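Local coordinates for 2-Cys Peroxiredoxin (Plasmodium vivax SaI-1, PDB 2I81), which probably reduces hydrogen peroxide and organic hydroperoxides through a pair of redox-active cysteines, as typical 2-Cys peroxiredoxins do, at residues Arg173-Val187 with Asn191-Glu203. Numbering follows the deposited sequence.
Sequences RIIDAIQHHEKYGDV and NWQKGKVSMKPSE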
ATOM      1  N   ARG A 173      33.165  36.887   8.354  1.00 28.08           N
ATOM      2  CA  ARG A 173      32.181  37.944   8.596  1.00 28.37           C
ATOM      3  C   ARG A 173      30.866  37.346   9.101  1.00 29.17           C
ATOM      4  O   ARG A 173      30.240  37.889  10.014  1.00 28.44           O
ATOM      5  CB  ARG A 173      31.936  38.761   7.323  1.00 28.62           C
ATOM      6  CG  ARG A 173      31.086  40.010   7.539  1.00 28.54           C
ATOM      7  CD  ARG A 173      30.550  40.584   6.230  1.00 30.85           C
ATOM      8  NE  ARG A 173      29.510  39.748   5.629  1.00 38.06           N
ATOM      9  CZ  ARG A 173      28.213  39.806   5.932  1.00 38.56           C
ATOM     10  NH1 ARG A 173      27.765  40.663   6.843  1.00 37.94           N
ATOM     11  NH2 ARG A 173      27.359  38.996   5.320  1.00 38.89           N
ATOM     12  N   ILE A 174      30.465  36.228   8.493  1.00 28.33           N
ATOM     13  CA  ILE A 174      29.271  35.479   8.899  1.00 28.99           C
ATOM     14  C   ILE A 174      29.397  35.000  10.347  1.00 27.90           C
ATOM     15  O   ILE A 174      28.473  35.175  11.146  1.00 28.29           O
ATOM     16  CB  ILE A 174      28.996  34.276   7.939  1.00 29.34           C
ATOM     17  CG1 ILE A 174      28.599  34.760   6.533  1.00 30.95           C
ATOM     18  CG2 ILE A 174      27.942  33.329   8.511  1.00 26.82           C
ATOM     19  CD1 ILE A 174      27.319  35.601   6.456  1.00 30.47           C
ATOM     20  N   ILE A 175      30.547  34.405  10.671  1.00 26.95           N
ATOM     21  CA  ILE A 175      30.858  33.954  12.032  1.00 25.42           C
ATOM     22  C   ILE A 175      30.795  35.127  13.011  1.00 25.88           C
ATOM     23  O   ILE A 175      30.211  35.009  14.091  1.00 27.45           O
ATOM     24  CB  ILE A 175      32.254  33.266  12.115  1.00 25.08           C
ATOM     25  CG1 ILE A 175      32.274  31.974  11.289  1.00 23.66           C
ATOM     26  CG2 ILE A 175      32.626  32.950  13.566  1.00 19.80           C
ATOM     27  CD1 ILE A 175      33.668  31.482  10.928  1.00 19.87           C
ATOM     28  N   ASP A 176      31.385  36.255  12.617  1.00 27.38           N
ATOM     29  CA  ASP A 176      31.364  37.475  13.423  1.00 28.82           C
ATOM     30  C   ASP A 176      29.945  37.988  13.667  1.00 28.97           C
ATOM     31  O   ASP A 176      29.625  38.416  14.777  1.00 32.52           O
ATOM     32  CB  ASP A 176      32.218  38.570  12.774  1.00 29.38           C
ATOM     33  CG  ASP A 176      33.710  38.344  12.962  1.00 31.02           C
ATOM     34  OD1 ASP A 176      34.101  37.578  13.870  1.00 32.60           O
ATOM     35  OD2 ASP A 176      34.499  38.944  12.202  1.00 27.71           O
ATOM     36  N   ALA A 177      29.107  37.938  12.632  1.00 27.65           N
ATOM     37  CA  ALA A 177      27.721  38.404  12.721  1.00 25.91           C
ATOM     38  C   ALA A 177      26.869  37.532  13.641  1.00 25.98           C
ATOM     39  O   ALA A 177      26.064  38.046  14.423  1.00 25.43           O
ATOM     40  CB  ALA A 177      27.097  38.491  11.332  1.00 25.10           C
ATOM     41  N   ILE A 178      27.053  36.216  13.538  1.00 25.86           N
ATOM     42  CA  ILE A 178      26.332  35.245  14.366  1.00 27.69           C
ATOM     43  C   ILE A 178      26.726  35.373  15.836  1.00 29.47           C
ATOM     44  O   ILE A 178      25.864  35.366  16.721  1.00 29.62           O
ATOM     45  CB  ILE A 178      26.551  33.791  13.863  1.00 28.21           C
ATOM     46  CG1 ILE A 178      25.878  33.604  12.501  1.00 26.44           C
ATOM     47  CG2 ILE A 178      25.993  32.767  14.861  1.00 25.16           C
ATOM     48  CD1 ILE A 178      26.400  32.448  11.698  1.00 26.33           C
ATOM     49  N   GLN A 179      28.027  35.500  16.084  1.00 29.75           N
ATOM     50  CA  GLN A 179      28.549  35.636  17.441  1.00 30.84           C
ATOM     51  C   GLN A 179      28.183  36.982  18.065  1.00 30.88           C
ATOM     52  O   GLN A 179      28.026  37.082  19.286  1.00 30.29           O
ATOM     53  CB  GLN A 179      30.062  35.402  17.468  1.00 30.11           C
ATOM     54  CG  GLN A 179      30.441  33.950  17.188  1.00 31.18           C
ATOM     55  CD  GLN A 179      31.937  33.701  17.178  1.00 30.50           C
ATOM     56  OE1 GLN A 179      32.742  34.622  17.024  1.00 32.05           O
ATOM     57  NE2 GLN A 179      32.319  32.440  17.336  1.00 26.00           N
ATOM     58  N   HIS A 180      28.042  38.007  17.223  1.00 31.64           N
ATOM     59  CA  HIS A 180      27.561  39.312  17.674  1.00 33.00           C
ATOM     60  C   HIS A 180      26.107  39.227  18.135  1.00 32.65           C
ATOM     61  O   HIS A 180      25.764  39.737  19.204  1.00 32.13           O
ATOM     62  CB  HIS A 180      27.708  40.367  16.576  1.00 34.11           C
ATOM     63  CG  HIS A 180      27.545  41.772  17.066  1.00 38.56           C
ATOM     64  ND1 HIS A 180      26.338  42.435  17.043  1.00 35.53           N
ATOM     65  CD2 HIS A 180      28.439  42.637  17.601  1.00 39.86           C
ATOM     66  CE1 HIS A 180      26.495  43.649  17.538  1.00 39.57           C
ATOM     67  NE2 HIS A 180      27.761  43.798  17.883  1.00 38.34           N
ATOM     68  N   HIS A 181      25.263  38.579  17.331  1.00 33.54           N
ATOM     69  CA  HIS A 181      23.853  38.383  17.683  1.00 34.19           C
ATOM     70  C   HIS A 181      23.670  37.545  18.952  1.00 35.21           C
ATOM     71  O   HIS A 181      22.783  37.827  19.758  1.00 34.00           O
ATOM     72  CB  HIS A 181      23.067  37.764  16.519  1.00 34.14           C
ATOM     73  CG  HIS A 181      21.696  37.294  16.902  1.00 33.69           C
ATOM     74  ND1 HIS A 181      20.664  38.161  17.196  1.00 32.42           N
ATOM     75  CD2 HIS A 181      21.193  36.046  17.056  1.00 31.35           C
ATOM     76  CE1 HIS A 181      19.584  37.468  17.507  1.00 33.53           C
ATOM     77  NE2 HIS A 181      19.877  36.182  17.430  1.00 32.27           N
ATOM     78  N   GLU A 182      24.504  36.519  19.118  1.00 36.34           N
ATOM     79  CA  GLU A 182      24.442  35.644  20.294  1.00 39.98           C
ATOM     80  C   GLU A 182      24.742  36.396  21.586  1.00 41.23           C
ATOM     81  O   GLU A 182      24.081  36.188  22.607  1.00 40.78           O
ATOM     82  CB  GLU A 182      25.423  34.481  20.150  1.00 39.47           C
ATOM     83  CG  GLU A 182      24.927  33.335  19.284  1.00 41.02           C
ATOM     84  CD  GLU A 182      26.020  32.327  18.974  1.00 41.93           C
ATOM     85  OE1 GLU A 182      27.194  32.738  18.834  1.00 46.65           O
ATOM     86  OE2 GLU A 182      25.706  31.122  18.862  1.00 45.48           O
ATOM     87  N   LYS A 183      25.743  37.269  21.521  1.00 43.34           N
ATOM     88  CA  LYS A 183      26.209  38.030  22.673  1.00 46.36           C
ATOM     89  C   LYS A 183      25.241  39.156  23.050  1.00 46.54           C
ATOM     90  O   LYS A 183      24.927  39.333  24.232  1.00 46.68           O
ATOM     91  CB  LYS A 183      27.611  38.594  22.395  1.00 45.84           C
ATOM     92  CG  LYS A 183      28.252  39.357  23.560  1.00 52.14           C
ATOM     93  CD  LYS A 183      29.173  38.476  24.408  1.00 57.69           C
ATOM     94  CE  LYS A 183      30.548  38.288  23.763  1.00 63.10           C
ATOM     95  NZ  LYS A 183      31.316  39.576  23.633  1.00 69.61           N
ATOM     96  N   TYR A 184      24.767  39.903  22.054  1.00 46.75           N
ATOM     97  CA  TYR A 184      23.977  41.110  22.319  1.00 48.10           C
ATOM     98  C   TYR A 184      22.468  40.935  22.158  1.00 47.41           C
ATOM     99  O   TYR A 184      21.692  41.570  22.875  1.00 47.69           O
ATOM    100  CB  TYR A 184      24.480  42.288  21.474  1.00 49.54           C
ATOM    101  CG  TYR A 184      25.928  42.623  21.744  1.00 53.20           C
ATOM    102  CD1 TYR A 184      26.945  42.049  20.984  1.00 53.63           C
ATOM    103  CD2 TYR A 184      26.285  43.492  22.775  1.00 56.21           C
ATOM    104  CE1 TYR A 184      28.278  42.336  21.232  1.00 55.61           C
ATOM    105  CE2 TYR A 184      27.618  43.789  23.032  1.00 57.48           C
ATOM    106  CZ  TYR A 184      28.607  43.205  22.255  1.00 56.72           C
ATOM    107  OH  TYR A 184      29.927  43.493  22.498  1.00 56.90           O
ATOM    108  N   GLY A 185      22.056  40.076  21.231  1.00 45.84           N
ATOM    109  CA  GLY A 185      20.640  39.950  20.890  1.00 43.00           C
ATOM    110  C   GLY A 185      20.292  40.909  19.769  1.00 41.51           C
ATOM    111  O   GLY A 185      19.202  40.840  19.193  1.00 42.51           O
ATOM    112  N   ASP A 186      21.229  41.811  19.478  1.00 40.43           N
ATOM    113  CA  ASP A 186      21.152  42.700  18.327  1.00 39.95           C
ATOM    114  C   ASP A 186      21.114  41.901  17.033  1.00 38.70           C
ATOM    115  O   ASP A 186      21.645  40.792  16.950  1.00 38.33           O
ATOM    116  CB  ASP A 186      22.355  43.651  18.297  1.00 40.42           C
ATOM    117  CG  ASP A 186      22.080  44.977  18.987  1.00 41.64           C
ATOM    118  OD1 ASP A 186      21.440  44.982  20.062  1.00 44.93           O
ATOM    119  OD2 ASP A 186      22.516  46.022  18.458  1.00 46.07           O
ATOM    120  N   VAL A 187      20.482  42.490  16.028  1.00 37.95           N
ATOM    121  CA  VAL A 187      20.364  41.904  14.704  1.00 38.47           C
ATOM    122  C   VAL A 187      21.361  42.592  13.758  1.00 39.38           C
ATOM    123  O   VAL A 187      21.564  43.808  13.842  1.00 39.52           O
ATOM    124  CB  VAL A 187      18.886  41.988  14.225  1.00 37.42           C
ATOM    125  CG1 VAL A 187      18.733  42.810  12.952  1.00 37.86           C
ATOM    126  CG2 VAL A 187      18.277  40.597  14.094  1.00 37.92           C
ATOM    127  N   ASN A 191      25.567  43.904   4.994  1.00 41.72           N
ATOM    128  CA  ASN A 191      26.980  44.312   4.898  1.00 42.86           C
ATOM    129  C   ASN A 191      27.708  44.578   6.224  1.00 42.70           C
ATOM    130  O   ASN A 191      28.718  45.288   6.243  1.00 42.89           O
ATOM    131  CB  ASN A 191      27.130  45.546   3.994  1.00 42.97           C
ATOM    132  CG  ASN A 191      26.876  45.247   2.534  1.00 47.62           C
ATOM    133  OD1 ASN A 191      26.278  46.058   1.826  1.00 45.56           O
ATOM    134  ND2 ASN A 191      27.343  44.094   2.070  1.00 51.05           N
ATOM    135  N   TRP A 192      27.213  44.006   7.318  1.00 41.34           N
ATOM    136  CA  TRP A 192      27.747  44.294   8.654  1.00 42.88           C
ATOM    137  C   TRP A 192      29.156  43.735   8.890  1.00 44.53           C
ATOM    138  O   TRP A 192      29.399  42.547   8.674  1.00 45.02           O
ATOM    139  CB  TRP A 192      26.785  43.766   9.725  1.00 41.66           C
ATOM    140  CG  TRP A 192      27.215  44.054  11.135  1.00 40.69           C
ATOM    141  CD1 TRP A 192      26.892  45.151  11.880  1.00 41.16           C
ATOM    142  CD2 TRP A 192      28.040  43.231  11.971  1.00 40.30           C
ATOM    143  NE1 TRP A 192      27.466  45.066  13.125  1.00 40.66           N
ATOM    144  CE2 TRP A 192      28.176  43.897  13.209  1.00 37.98           C
ATOM    145  CE3 TRP A 192      28.682  41.996  11.794  1.00 42.17           C
ATOM    146  CZ2 TRP A 192      28.928  43.373  14.265  1.00 40.74           C
ATOM    147  CZ3 TRP A 192      29.431  41.476  12.846  1.00 41.08           C
ATOM    148  CH2 TRP A 192      29.543  42.165  14.065  1.00 41.41           C
ATOM    149  N   GLN A 193      30.072  44.599   9.330  1.00 46.32           N
ATOM    150  CA  GLN A 193      31.384  44.166   9.827  1.00 47.90           C
ATOM    151  C   GLN A 193      31.480  44.457  11.315  1.00 48.20           C
ATOM    152  O   GLN A 193      30.601  45.099  11.892  1.00 47.74           O
ATOM    153  CB  GLN A 193      32.538  44.923   9.150  1.00 48.06           C
ATOM    154  CG  GLN A 193      32.343  45.319   7.700  1.00 51.93           C
ATOM    155  CD  GLN A 193      32.444  44.150   6.745  1.00 55.21           C
ATOM    156  OE1 GLN A 193      33.194  43.198   6.975  1.00 57.96           O
ATOM    157  NE2 GLN A 193      31.690  44.221   5.655  1.00 55.77           N
ATOM    158  N   LYS A 194      32.564  43.989  11.928  1.00 49.20           N
ATOM    159  CA  LYS A 194      33.016  44.542  13.194  1.00 51.12           C
ATOM    160  C   LYS A 194      33.867  45.769  12.867  1.00 52.18           C
ATOM    161  O   LYS A 194      34.750  45.693  12.009  1.00 52.21           O
ATOM    162  CB  LYS A 194      33.877  43.533  13.953  1.00 50.89           C
ATOM    163  CG  LYS A 194      33.142  42.270  14.378  1.00 54.50           C
ATOM    164  CD  LYS A 194      34.053  41.417  15.240  1.00 60.00           C
ATOM    165  CE  LYS A 194      33.240  40.509  16.161  1.00 63.09           C
ATOM    166  NZ  LYS A 194      34.122  39.659  17.005  1.00 67.69           N
ATOM    167  N   GLY A 195      33.610  46.902  13.519  1.00 54.00           N
ATOM    168  CA  GLY A 195      32.481  47.078  14.416  1.00 54.48           C
ATOM    169  C   GLY A 195      31.539  48.106  13.828  1.00 54.87           C
ATOM    170  O   GLY A 195      31.437  49.229  14.329  1.00 54.74           O
ATOM    171  N   LYS A 196      30.870  47.723  12.741  1.00 55.31           N
ATOM    172  CA  LYS A 196      29.816  48.544  12.153  1.00 55.66           C
ATOM    173  C   LYS A 196      28.587  48.524  13.060  1.00 54.87           C
ATOM    174  O   LYS A 196      28.465  47.661  13.936  1.00 54.04           O
ATOM    175  CB  LYS A 196      29.463  48.060  10.741  1.00 55.59           C
ATOM    176  CG  LYS A 196      30.426  48.547   9.657  1.00 56.71           C
ATOM    177  CD  LYS A 196      30.022  48.090   8.253  1.00 57.51           C
ATOM    178  CE  LYS A 196      28.907  48.946   7.651  1.00 61.64           C
ATOM    179  NZ  LYS A 196      27.536  48.440   8.008  1.00 63.82           N
ATOM    180  N   VAL A 197      27.684  49.479  12.851  1.00 54.06           N
ATOM    181  CA  VAL A 197      26.512  49.639  13.713  1.00 53.70           C
ATOM    182  C   VAL A 197      25.468  48.532  13.503  1.00 53.01           C
ATOM    183  O   VAL A 197      25.044  48.263  12.377  1.00 52.36           O
ATOM    184  CB  VAL A 197      25.895  51.073  13.594  1.00 54.11           C
ATOM    185  CG1 VAL A 197      25.537  51.421  12.147  1.00 55.83           C
ATOM    186  CG2 VAL A 197      24.695  51.247  14.525  1.00 54.33           C
ATOM    187  N   SER A 198      25.086  47.889  14.605  1.00 52.29           N
ATOM    188  CA  SER A 198      24.055  46.851  14.597  1.00 51.70           C
ATOM    189  C   SER A 198      22.672  47.440  14.896  1.00 51.50           C
ATOM    190  O   SER A 198      22.482  48.657  14.823  1.00 51.54           O
ATOM    191  CB  SER A 198      24.409  45.732  15.583  1.00 52.06           C
ATOM    192  OG  SER A 198      24.613  46.244  16.889  1.00 50.96           O
ATOM    193  N   MET A 199      21.714  46.577  15.237  1.00 50.52           N
ATOM    194  CA  MET A 199      20.308  46.969  15.323  1.00 49.70           C
ATOM    195  C   MET A 199      19.516  46.067  16.269  1.00 50.69           C
ATOM    196  O   MET A 199      19.606  44.843  16.182  1.00 49.73           O
ATOM    197  CB  MET A 199      19.690  46.914  13.921  1.00 49.60           C
ATOM    198  CG  MET A 199      18.207  47.247  13.835  1.00 48.45           C
ATOM    199  SD  MET A 199      17.404  46.524  12.387  1.00 48.02           S
ATOM    200  CE  MET A 199      18.404  47.185  11.044  1.00 44.14           C
ATOM    201  N   LYS A 200      18.737  46.673  17.164  1.00 51.02           N
ATOM    202  CA  LYS A 200      17.808  45.913  18.005  1.00 53.21           C
ATOM    203  C   LYS A 200      16.565  45.501  17.202  1.00 52.38           C
ATOM    204  O   LYS A 200      16.008  46.320  16.465  1.00 51.20           O
ATOM    205  CB  LYS A 200      17.429  46.691  19.278  1.00 53.57           C
ATOM    206  CG  LYS A 200      16.988  48.141  19.064  1.00 56.91           C
ATOM    207  CD  LYS A 200      16.620  48.826  20.381  1.00 57.51           C
ATOM    208  CE  LYS A 200      17.853  49.268  21.164  1.00 63.92           C
ATOM    209  NZ  LYS A 200      17.487  49.950  22.437  1.00 60.71           N
ATOM    210  N   PRO A 201      16.137  44.225  17.331  1.00 52.13           N
ATOM    211  CA  PRO A 201      15.008  43.704  16.553  1.00 52.07           C
ATOM    212  C   PRO A 201      13.654  44.214  17.055  1.00 50.95           C
ATOM    213  O   PRO A 201      12.846  43.449  17.591  1.00 51.40           O
ATOM    214  CB  PRO A 201      15.133  42.186  16.726  1.00 52.21           C
ATOM    215  CG  PRO A 201      15.801  42.013  18.038  1.00 51.82           C
ATOM    216  CD  PRO A 201      16.710  43.198  18.225  1.00 51.80           C
ATOM    217  N   SER A 202      13.427  45.511  16.872  1.00 50.72           N
ATOM    218  CA  SER A 202      12.181  46.162  17.255  1.00 50.71           C
ATOM    219  C   SER A 202      11.797  47.212  16.215  1.00 50.90           C
ATOM    220  O   SER A 202      12.555  47.482  15.279  1.00 49.68           O
ATOM    221  CB  SER A 202      12.309  46.794  18.645  1.00 48.79           C
ATOM    222  OG  SER A 202      13.350  47.758  18.679  1.00 46.59           O
ATOM    223  N   GLU A 203      10.617  47.795  16.390  1.00 53.11           N
ATOM    224  CA  GLU A 203      10.067  48.784  15.469  1.00 55.13           C
ATOM    225  C   GLU A 203      10.838  50.114  15.456  1.00 55.52           C
ATOM    226  O   GLU A 203      10.683  50.904  14.523  1.00 55.23           O
ATOM    227  CB  GLU A 203       8.587  49.024  15.820  1.00 54.28           C
ATOM    228  CG  GLU A 203       7.847  50.051  14.959  1.00 54.23           C
ATOM    229  CD  GLU A 203       6.424  50.313  15.433  1.00 57.63           C
ATOM    230  OE1 GLU A 203       6.102  50.013  16.607  1.00 59.83           O
ATOM    231  OE2 GLU A 203       5.624  50.826  14.624  1.00 58.96           O
TER
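Trp192 and His180 swing CG anti to the backbone N (chi1 -178° and -166°), which lays the indole's six-membered ring against helix 168-184 and brings the imidazole to meet it. The rings are inclined at 50°, with Trp192 CZ2 3.5 Å from His180 CD2 over one imidazole face; Tyr184 CD1 covers the other. Ala177 suits its place: a lone methyl lets the indole come close, Trp192 CZ3 lying 3.5 Å from Ala177 CA. At the imidazole's edge His180 CE1 meets Ser198 OG, a small hydroxyl that also donates to Asp186 OD2 at 2.6 Å, on its anti side.

Arg173, its chain bent at chi3, donates almost straight from NH1 to Trp192 O (3.1 Å), while NH2 pairs with Glu170. Extended Lys194 lays its methylenes across Asp176 and makes a long salt bridge from NZ to OD1 (3.8 Å), an oxygen Arg85 also binds.

Gly185 follows the helix with positive phi, where a CB would jam against the carbonyl O of Tyr184. Val187 and Met199 form a single antiparallel hydrogen-bonded pair, Val187 N to Met199 O, with a weak return bond. Val187 packs on Val67, and Arg173 on Ser167, both of a neighbouring subunit. After the chain doubles back beyond Val187, residues 191-203 run along helix 168-184 in its own direction as the start of the C-terminal arm, beside Cys188, whose Val-Cys-Pro setting is consistent with the resolving cysteine of typical 2-Cys peroxiredoxins.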